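Local coordinates for protein laccase (Uncultured bacterium, PDB 4F7K) that probably oxidises phenolic and related substrates with molecular oxygen as a secreted multicopper oxidase, the laccase reaction that reduces oxygen to water, at residues Glu5-Val11 with Met25-Gly31; Lys113-Pro118 with Ile134-Trp140. All blocks are in the same frame, centred on the assembly; numbering follows the deposited sequence.

Contact 1: Glu5-Val11 with Met25-Gly31; sequences ELVAQPV and MLGFNGG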
ATOM      1  N   GLU A   5      12.181 -13.323  12.137  1.00 50.30           N
ATOM      2  CA  GLU A   5      13.225 -12.922  11.192  1.00 47.04           C
ATOM      3  C   GLU A   5      12.637 -12.577   9.828  1.00 43.34           C
ATOM      4  O   GLU A   5      11.799 -13.308   9.297  1.00 42.87           O
ATOM      5  CB  GLU A   5      14.347 -13.944  11.082  1.00 47.50           C
ATOM      6  CG  GLU A   5      15.487 -13.684  12.070  1.00 52.12           C
ATOM      7  CD  GLU A   5      16.797 -14.405  11.693  1.00 58.20           C
ATOM      8  OE1 GLU A   5      16.912 -14.952  10.559  1.00 57.30           O
ATOM      9  OE2 GLU A   5      17.724 -14.418  12.540  1.00 61.29           O
ATOM     10  N   LEU A   6      13.060 -11.438   9.297  1.00 39.20           N
ATOM     11  CA  LEU A   6      12.629 -10.973   7.994  1.00 35.65           C
ATOM     12  C   LEU A   6      13.881 -10.807   7.137  1.00 34.68           C
ATOM     13  O   LEU A   6      14.625  -9.821   7.285  1.00 33.86           O
ATOM     14  CB  LEU A   6      11.880  -9.651   8.115  1.00 34.59           C
ATOM     15  CG  LEU A   6      11.286  -9.055   6.850  1.00 34.10           C
ATOM     16  CD1 LEU A   6      10.189  -9.961   6.213  1.00 30.15           C
ATOM     17  CD2 LEU A   6      10.738  -7.681   7.161  1.00 32.08           C
ATOM     18  N   VAL A   7      14.140 -11.798   6.282  1.00 32.22           N
ATOM     19  CA  VAL A   7      15.402 -11.837   5.571  1.00 31.26           C
ATOM     20  C   VAL A   7      15.215 -11.375   4.149  1.00 29.46           C
ATOM     21  O   VAL A   7      14.537 -12.044   3.386  1.00 29.00           O
ATOM     22  CB  VAL A   7      16.054 -13.244   5.574  1.00 32.48           C
ATOM     23  CG1 VAL A   7      17.503 -13.139   5.104  1.00 30.86           C
ATOM     24  CG2 VAL A   7      15.995 -13.897   7.006  1.00 33.10           C
ATOM     25  N   ALA A   8      15.778 -10.217   3.815  1.00 27.59           N
ATOM     26  CA  ALA A   8      15.814  -9.750   2.426  1.00 27.47           C
ATOM     27  C   ALA A   8      16.876 -10.602   1.683  1.00 27.78           C
ATOM     28  O   ALA A   8      18.039 -10.643   2.101  1.00 29.41           O
ATOM     29  CB  ALA A   8      16.122  -8.233   2.365  1.00 26.92           C
ATOM     30  N   GLN A   9      16.462 -11.359   0.666  1.00 26.63           N
ATOM     31  CA  GLN A   9      17.388 -12.275  -0.032  1.00 27.57           C
ATOM     32  C   GLN A   9      17.007 -12.558  -1.489  1.00 26.15           C
ATOM     33  O   GLN A   9      15.884 -12.296  -1.890  1.00 24.82           O
ATOM     34  CB  GLN A   9      17.495 -13.622   0.714  1.00 28.01           C
ATOM     35  CG  GLN A   9      16.083 -14.224   0.966  1.00 31.78           C
ATOM     36  CD  GLN A   9      16.089 -15.393   1.873  1.00 34.00           C
ATOM     37  OE1 GLN A   9      17.148 -15.817   2.387  1.00 39.79           O
ATOM     38  NE2 GLN A   9      14.925 -15.950   2.079  1.00 29.44           N
ATOM     39  N   PRO A  10      17.944 -13.151  -2.279  1.00 26.83           N
ATOM     40  CA  PRO A  10      17.517 -13.599  -3.614  1.00 26.60           C
ATOM     41  C   PRO A  10      16.464 -14.699  -3.493  1.00 26.23           C
ATOM     42  O   PRO A  10      16.565 -15.567  -2.641  1.00 27.70           O
ATOM     43  CB  PRO A  10      18.790 -14.169  -4.248  1.00 27.54           C
ATOM     44  CG  PRO A  10      19.954 -13.481  -3.437  1.00 29.19           C
ATOM     45  CD  PRO A  10      19.379 -13.360  -2.023  1.00 27.03           C
ATOM     46  N   VAL A  11      15.481 -14.689  -4.370  1.00 24.97           N
ATOM     47  CA  VAL A  11      14.409 -15.654  -4.313  1.00 25.00           C
ATOM     48  C   VAL A  11      13.947 -15.843  -5.743  1.00 26.56           C
ATOM     49  O   VAL A  11      14.449 -15.168  -6.652  1.00 25.95           O
ATOM     50  CB  VAL A  11      13.223 -15.042  -3.523  1.00 24.39           C
ATOM     51  CG1 VAL A  11      13.693 -14.628  -2.082  1.00 21.78           C
ATOM     52  CG2 VAL A  11      12.625 -13.826  -4.340  1.00 20.11           C
ATOM     53  N   MET A  25      14.490 -12.814  -8.427  1.00 31.25           N
ATOM     54  CA  MET A  25      14.471 -11.458  -7.917  1.00 31.09           C
ATOM     55  C   MET A  25      14.881 -11.388  -6.454  1.00 29.75           C
ATOM     56  O   MET A  25      15.357 -12.384  -5.911  1.00 29.47           O
ATOM     57  CB  MET A  25      13.098 -10.811  -8.132  1.00 32.35           C
ATOM     58  CG  MET A  25      11.895 -11.592  -7.668  1.00 33.00           C
ATOM     59  SD  MET A  25      10.534 -11.037  -8.775  1.00 43.54           S
ATOM     60  CE  MET A  25      10.389  -9.304  -8.405  1.00 36.64           C
ATOM     61  N   LEU A  26      14.688 -10.225  -5.830  1.00 28.10           N
ATOM     62  CA  LEU A  26      14.887 -10.099  -4.361  1.00 28.12           C
ATOM     63  C   LEU A  26      13.567 -10.224  -3.671  1.00 26.77           C
ATOM     64  O   LEU A  26      12.582  -9.713  -4.153  1.00 27.93           O
ATOM     65  CB  LEU A  26      15.643  -8.799  -3.964  1.00 26.97           C
ATOM     66  CG  LEU A  26      16.975  -8.514  -4.687  1.00 31.46           C
ATOM     67  CD1 LEU A  26      17.526  -7.151  -4.265  1.00 34.42           C
ATOM     68  CD2 LEU A  26      18.061  -9.623  -4.497  1.00 30.85           C
ATOM     69  N   GLY A  27      13.524 -10.930  -2.547  1.00 26.95           N
ATOM     70  CA  GLY A  27      12.315 -11.003  -1.754  1.00 25.04           C
ATOM     71  C   GLY A  27      12.646 -11.221  -0.297  1.00 26.36           C
ATOM     72  O   GLY A  27      13.791 -11.012   0.141  1.00 27.01           O
ATOM     73  N   PHE A  28      11.664 -11.714   0.451  1.00 26.20           N
ATOM     74  CA  PHE A  28      11.801 -11.876   1.878  1.00 26.40           C
ATOM     75  C   PHE A  28      11.432 -13.293   2.193  1.00 27.03           C
ATOM     76  O   PHE A  28      10.367 -13.753   1.782  1.00 27.44           O
ATOM     77  CB  PHE A  28      10.796 -10.966   2.641  1.00 25.40           C
ATOM     78  CG  PHE A  28      11.179  -9.524   2.691  1.00 25.72           C
ATOM     79  CD1 PHE A  28      12.231  -9.090   3.482  1.00 25.79           C
ATOM     80  CD2 PHE A  28      10.485  -8.597   1.940  1.00 25.46           C
ATOM     81  CE1 PHE A  28      12.566  -7.707   3.518  1.00 27.87           C
ATOM     82  CE2 PHE A  28      10.813  -7.256   1.963  1.00 25.62           C
ATOM     83  CZ  PHE A  28      11.831  -6.809   2.767  1.00 25.71           C
ATOM     84  N   ASN A  29      12.273 -13.962   2.957  1.00 27.52           N
ATOM     85  CA  ASN A  29      11.953 -15.291   3.483  1.00 29.90           C
ATOM     86  C   ASN A  29      11.586 -16.347   2.418  1.00 30.10           C
ATOM     87  O   ASN A  29      10.614 -17.122   2.592  1.00 30.60           O
ATOM     88  CB  ASN A  29      10.845 -15.189   4.557  1.00 29.92           C
ATOM     89  CG  ASN A  29      11.352 -14.624   5.879  1.00 31.76           C
ATOM     90  OD1 ASN A  29      12.484 -14.179   5.993  1.00 32.30           O
ATOM     91  ND2 ASN A  29      10.519 -14.660   6.889  1.00 33.45           N
ATOM     92  N   GLY A  30      12.344 -16.359   1.321  1.00 29.84           N
ATOM     93  CA  GLY A  30      12.246 -17.438   0.309  1.00 29.37           C
ATOM     94  C   GLY A  30      11.190 -17.152  -0.757  1.00 29.17           C
ATOM     95  O   GLY A  30      10.938 -17.998  -1.601  1.00 27.86           O
ATOM     96  N   GLY A  31      10.576 -15.955  -0.729  1.00 28.25           N
ATOM     97  CA  GLY A  31       9.506 -15.620  -1.718  1.00 26.95           C
ATOM     98  C   GLY A  31       9.284 -14.134  -1.933  1.00 26.92           C
ATOM     99  O   GLY A  31       9.852 -13.310  -1.217  1.00 27.32           O
TER
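With CG of Asn29 anti to its own carbonyl carbon (chi1 -74°) and the amide barely twisted about CB-CG, the Asn29 side chain reaches back across to the strand at Glu5-Val7. Phe28 takes nearly the same first torsion, -76°, which lays its ring against Leu6. The Asn29 amide grips the backbone at two points. Asn29 ND2 donates to Glu5 O at 3.0 Å, with the acceptor lying in the amide plane. Asn29 OD1 accepts from Val7 N at 2.9 Å, the donor tilted 32° from the carbonyl plane. The backbone Asn29 N adds a third bond, to Val7 O; with the two amide bonds, the pairing to strand 4-13 carries on past Phe28, where strand 23-28 ends.

Further along, the two strands form an antiparallel beta hairpin at the edge of a mixed sheet in the first cupredoxin-like domain. Gln9 and Gly27 are a hydrogen-bonded pair, Gln9 N to Gly27 O being the shorter link at 2.7 Å; Val11 and Met25 form the next such pair. A type I' turn from Phe28 to Gly31 then folds the chain back beside Val11, whose CG1 comes to 3.6 Å from Gly31 N. The other methyl, Val11 CG2, sits 3.5 Å from Gly27 N, where glycine brings no side chain into its path.

On the Leu6, Ala8 and Phe28 face, Leu6 CG and CD1 crowd CD1 of the Phe28 ring, and Ala8 CB lies 3.8 Å from Phe28 CE1. Tyr101 meets the same ring edge-to-face, and Phe49 of strand 44-51 packs against both Ala8 and Phe28.

Contact 2: Lys113-Pro118 with Ile134-Trp140; sequences KGLYGP and IIMIDDW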
ATOM      1  N   LYS A 113      12.457  -4.578  -6.616  1.00 29.38           N
ATOM      2  CA  LYS A 113      11.072  -4.808  -7.070  1.00 30.30           C
ATOM      3  C   LYS A 113      10.284  -5.794  -6.160  1.00 28.14           C
ATOM      4  O   LYS A 113       9.130  -5.540  -5.785  1.00 27.58           O
ATOM      5  CB  LYS A 113      11.101  -5.323  -8.508  1.00 31.94           C
ATOM      6  CG  LYS A 113       9.770  -5.776  -9.034  1.00 34.16           C
ATOM      7  CD  LYS A 113       8.900  -4.628  -9.422  1.00 36.74           C
ATOM      8  CE  LYS A 113       8.148  -5.034 -10.716  1.00 41.44           C
ATOM      9  NZ  LYS A 113       6.952  -4.182 -11.026  1.00 42.94           N
ATOM     10  N   GLY A 114      10.922  -6.895  -5.781  1.00 27.19           N
ATOM     11  CA  GLY A 114      10.241  -7.950  -5.029  1.00 25.40           C
ATOM     12  C   GLY A 114      10.211  -7.773  -3.526  1.00 24.89           C
ATOM     13  O   GLY A 114       9.652  -8.615  -2.800  1.00 23.87           O
ATOM     14  N   LEU A 115      10.827  -6.694  -3.051  1.00 23.98           N
ATOM     15  CA  LEU A 115      11.100  -6.523  -1.613  1.00 24.19           C
ATOM     16  C   LEU A 115       9.919  -5.804  -0.977  1.00 23.16           C
ATOM     17  O   LEU A 115       9.994  -4.642  -0.656  1.00 23.00           O
ATOM     18  CB  LEU A 115      12.395  -5.723  -1.372  1.00 24.07           C
ATOM     19  CG  LEU A 115      13.737  -6.438  -1.629  1.00 26.88           C
ATOM     20  CD1 LEU A 115      14.912  -5.517  -1.467  1.00 26.84           C
ATOM     21  CD2 LEU A 115      13.891  -7.636  -0.694  1.00 28.79           C
ATOM     22  N   TYR A 116       8.807  -6.510  -0.846  1.00 23.01           N
ATOM     23  CA  TYR A 116       7.659  -5.971  -0.187  1.00 21.90           C
ATOM     24  C   TYR A 116       6.793  -7.136   0.283  1.00 22.83           C
ATOM     25  O   TYR A 116       7.020  -8.309  -0.121  1.00 20.56           O
ATOM     26  CB  TYR A 116       6.838  -5.116  -1.143  1.00 21.56           C
ATOM     27  CG  TYR A 116       6.173  -5.934  -2.226  1.00 24.87           C
ATOM     28  CD1 TYR A 116       4.862  -6.384  -2.095  1.00 22.05           C
ATOM     29  CD2 TYR A 116       6.885  -6.278  -3.384  1.00 25.38           C
ATOM     30  CE1 TYR A 116       4.261  -7.111  -3.121  1.00 22.18           C
ATOM     31  CE2 TYR A 116       6.321  -7.031  -4.384  1.00 23.83           C
ATOM     32  CZ  TYR A 116       5.008  -7.406  -4.268  1.00 26.00           C
ATOM     33  OH  TYR A 116       4.465  -8.116  -5.296  1.00 25.61           O
ATOM     34  N   GLY A 117       5.809  -6.778   1.120  1.00 21.86           N
ATOM     35  CA  GLY A 117       4.749  -7.663   1.527  1.00 24.35           C
ATOM     36  C   GLY A 117       3.703  -6.902   2.357  1.00 25.95           C
ATOM     37  O   GLY A 117       3.847  -5.687   2.623  1.00 26.29           O
ATOM     38  N   PRO A 118       2.654  -7.615   2.769  1.00 26.85           N
ATOM     39  CA  PRO A 118       1.551  -7.045   3.486  1.00 27.55           C
ATOM     40  C   PRO A 118       1.732  -7.123   4.997  1.00 28.85           C
ATOM     41  O   PRO A 118       2.349  -8.059   5.541  1.00 28.37           O
ATOM     42  CB  PRO A 118       0.380  -7.905   3.036  1.00 27.37           C
ATOM     43  CG  PRO A 118       1.000  -9.253   2.807  1.00 27.71           C
ATOM     44  CD  PRO A 118       2.395  -9.019   2.373  1.00 26.34           C
ATOM     45  N   ILE A 134      -5.853 -11.121   0.721  1.00 36.29           N
ATOM     46  CA  ILE A 134      -5.051  -9.951   0.406  1.00 34.07           C
ATOM     47  C   ILE A 134      -4.769  -9.967  -1.089  1.00 34.32           C
ATOM     48  O   ILE A 134      -4.343 -10.986  -1.615  1.00 34.72           O
ATOM     49  CB  ILE A 134      -3.735  -9.984   1.219  1.00 33.36           C
ATOM     50  CG1 ILE A 134      -4.019  -9.743   2.715  1.00 28.62           C
ATOM     51  CG2 ILE A 134      -2.686  -9.011   0.656  1.00 28.55           C
ATOM     52  CD1 ILE A 134      -2.920 -10.257   3.656  1.00 25.88           C
ATOM     53  N   ILE A 135      -4.989  -8.837  -1.761  1.00 33.98           N
ATOM     54  CA  ILE A 135      -4.852  -8.757  -3.201  1.00 33.92           C
ATOM     55  C   ILE A 135      -3.823  -7.696  -3.529  1.00 32.97           C
ATOM     56  O   ILE A 135      -4.121  -6.479  -3.459  1.00 32.44           O
ATOM     57  CB  ILE A 135      -6.182  -8.328  -3.912  1.00 35.78           C
ATOM     58  CG1 ILE A 135      -7.421  -8.925  -3.224  1.00 36.53           C
ATOM     59  CG2 ILE A 135      -6.100  -8.607  -5.421  1.00 37.48           C
ATOM     60  CD1 ILE A 135      -7.467 -10.393  -3.190  1.00 34.24           C
ATOM     61  N   MET A 136      -2.641  -8.158  -3.937  1.00 31.27           N
ATOM     62  CA  MET A 136      -1.540  -7.281  -4.275  1.00 30.06           C
ATOM     63  C   MET A 136      -1.448  -7.177  -5.794  1.00 30.10           C
ATOM     64  O   MET A 136      -1.241  -8.191  -6.522  1.00 30.81           O
ATOM     65  CB  MET A 136      -0.225  -7.762  -3.623  1.00 28.80           C
ATOM     66  CG  MET A 136      -0.198  -7.554  -2.087  1.00 28.08           C
ATOM     67  SD  MET A 136       0.979  -8.665  -1.205  1.00 29.30           S
ATOM     68  CE  MET A 136       0.189 -10.292  -1.324  1.00 26.14           C
ATOM     69  N   ILE A 137      -1.652  -5.969  -6.287  1.00 28.22           N
ATOM     70  CA  ILE A 137      -1.638  -5.759  -7.720  1.00 28.86           C
ATOM     71  C   ILE A 137      -0.325  -5.095  -8.105  1.00 28.05           C
ATOM     72  O   ILE A 137       0.081  -4.110  -7.498  1.00 25.35           O
ATOM     73  CB  ILE A 137      -2.859  -4.935  -8.190  1.00 30.04           C
ATOM     74  CG1 ILE A 137      -4.154  -5.607  -7.706  1.00 32.43           C
ATOM     75  CG2 ILE A 137      -2.864  -4.782  -9.712  1.00 29.90           C
ATOM     76  CD1 ILE A 137      -5.461  -4.821  -8.014  1.00 34.71           C
ATOM     77  N   ASP A 138       0.362  -5.675  -9.083  1.00 28.34           N
ATOM     78  CA  ASP A 138       1.673  -5.152  -9.500  1.00 29.92           C
ATOM     79  C   ASP A 138       1.734  -5.327 -11.019  1.00 31.29           C
ATOM     80  O   ASP A 138       0.971  -6.095 -11.607  1.00 31.45           O
ATOM     81  CB  ASP A 138       2.772  -5.966  -8.786  1.00 29.21           C
ATOM     82  CG  ASP A 138       4.111  -5.229  -8.645  1.00 32.59           C
ATOM     83  OD1 ASP A 138       4.249  -4.086  -9.179  1.00 33.36           O
ATOM     84  OD2 ASP A 138       5.026  -5.845  -7.973  1.00 32.63           O
ATOM     85  N   ASP A 139       2.599  -4.593 -11.691  1.00 33.03           N
ATOM     86  CA  ASP A 139       2.855  -4.979 -13.074  1.00 34.19           C
ATOM     87  C   ASP A 139       4.321  -5.232 -13.341  1.00 33.89           C
ATOM     88  O   ASP A 139       5.167  -4.958 -12.492  1.00 33.26           O
ATOM     89  CB  ASP A 139       2.228  -4.007 -14.048  1.00 36.95           C
ATOM     90  CG  ASP A 139       3.053  -2.825 -14.248  1.00 38.79           C
ATOM     91  OD1 ASP A 139       3.567  -2.335 -13.212  1.00 43.36           O
ATOM     92  OD2 ASP A 139       3.202  -2.430 -15.424  1.00 40.64           O
ATOM     93  N   TRP A 140       4.633  -5.842 -14.476  1.00 34.40           N
ATOM     94  CA  TRP A 140       5.998  -6.323 -14.662  1.00 34.32           C
ATOM     95  C   TRP A 140       6.375  -6.284 -16.140  1.00 34.24           C
ATOM     96  O   TRP A 140       5.541  -6.496 -17.005  1.00 34.27           O
ATOM     97  CB  TRP A 140       6.200  -7.782 -14.203  1.00 35.02           C
ATOM     98  CG  TRP A 140       6.108  -8.117 -12.751  1.00 32.57           C
ATOM     99  CD1 TRP A 140       7.126  -8.231 -11.843  1.00 33.75           C
ATOM    100  CD2 TRP A 140       4.916  -8.486 -12.068  1.00 32.36           C
ATOM    101  NE1 TRP A 140       6.614  -8.601 -10.599  1.00 34.86           N
ATOM    102  CE2 TRP A 140       5.257  -8.762 -10.730  1.00 31.79           C
ATOM    103  CE3 TRP A 140       3.584  -8.601 -12.468  1.00 32.69           C
ATOM    104  CZ2 TRP A 140       4.325  -9.152  -9.804  1.00 34.80           C
ATOM    105  CZ3 TRP A 140       2.665  -8.985 -11.565  1.00 35.00           C
ATOM    106  CH2 TRP A 140       3.018  -9.243 -10.232  1.00 37.77           C
TER
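Pro118 and Met136 meet at the packed end of this contact, their side chains crossing at about a right angle with Pro118 CD 3.9 Å from Met136 SD. Ile134 adds its CG2 methyl to Pro118 CB at 4.0 Å, and its CD1 lies close to the same proline ring. With CG of Met136 anti to its carbonyl carbon (chi1 -71°) and chi2 extended, SD also stands at the edge of the Tyr116 ring, near the ring plane, a Met-aromatic contact with Met136 SD 4.1 Å from Tyr116 CE1. All four of these residues are buried.

The segments 116-118 and 134-140 run roughly antiparallel, their axes 8.9 Å apart at closest, so side chains bridge the gap and no backbone ladder forms. They belong to different sheets: 116-122 lies in the first cupredoxin-like domain, and 131-140 in a six-stranded sheet of the second, making this an interface between consecutive domains of a multicopper oxidase.

Beyond Tyr116 the chemistry turns polar. The carboxylate of Asp138 comes from the opposite direction, its plane 84° from that of the ring, and Asp138 OD2 stops 3.6 Å from Tyr116 OH. Asp138 OD1 forms a salt bridge with Lys113 NZ at 3.3 Å, the hydrogen bond in it weak. Arg106 makes a second, long and weak ion pair with Asp138 OD2. Lys113 and Asp139, both partly exposed, mark the side nearer solvent, where polar and cation-pi contacts replace apolar packing. The bent Lys113 chain carries NZ over one face of Trp140, 4.4 Å from the centroid of the five-membered ring, as a cation-pi contact, while Lys113 CE lies 3.5 Å from Trp140 CD1. NZ also approaches the backbone carbonyl of Asp139, so closely in the model that the exact length is doubtful.

Contact 1 lies toward the outside, its centre about 19 Å from that of the chain, and contact 2 deeper, at about 9 Å. Residues 5-11 and 25-28 are neighbouring strands of one sheet, held by a ladder of backbone bonds, with 29-31 turning away from the end of the second; 113-118 and 134-140 join separate sheets through side chains, apart from the lysine's approach to a main-chain carbonyl. The two contacts nevertheless touch, their centres about 13 Å apart: Phe28 CE2 packs 3.4 Å from Leu115 C. The 113-118 segment therefore lies between the hairpin and the second domain's strand, with Leu115 packing against Leu26 and Phe28 of the hairpin and the Tyr116 side chain turned to strand 131-140.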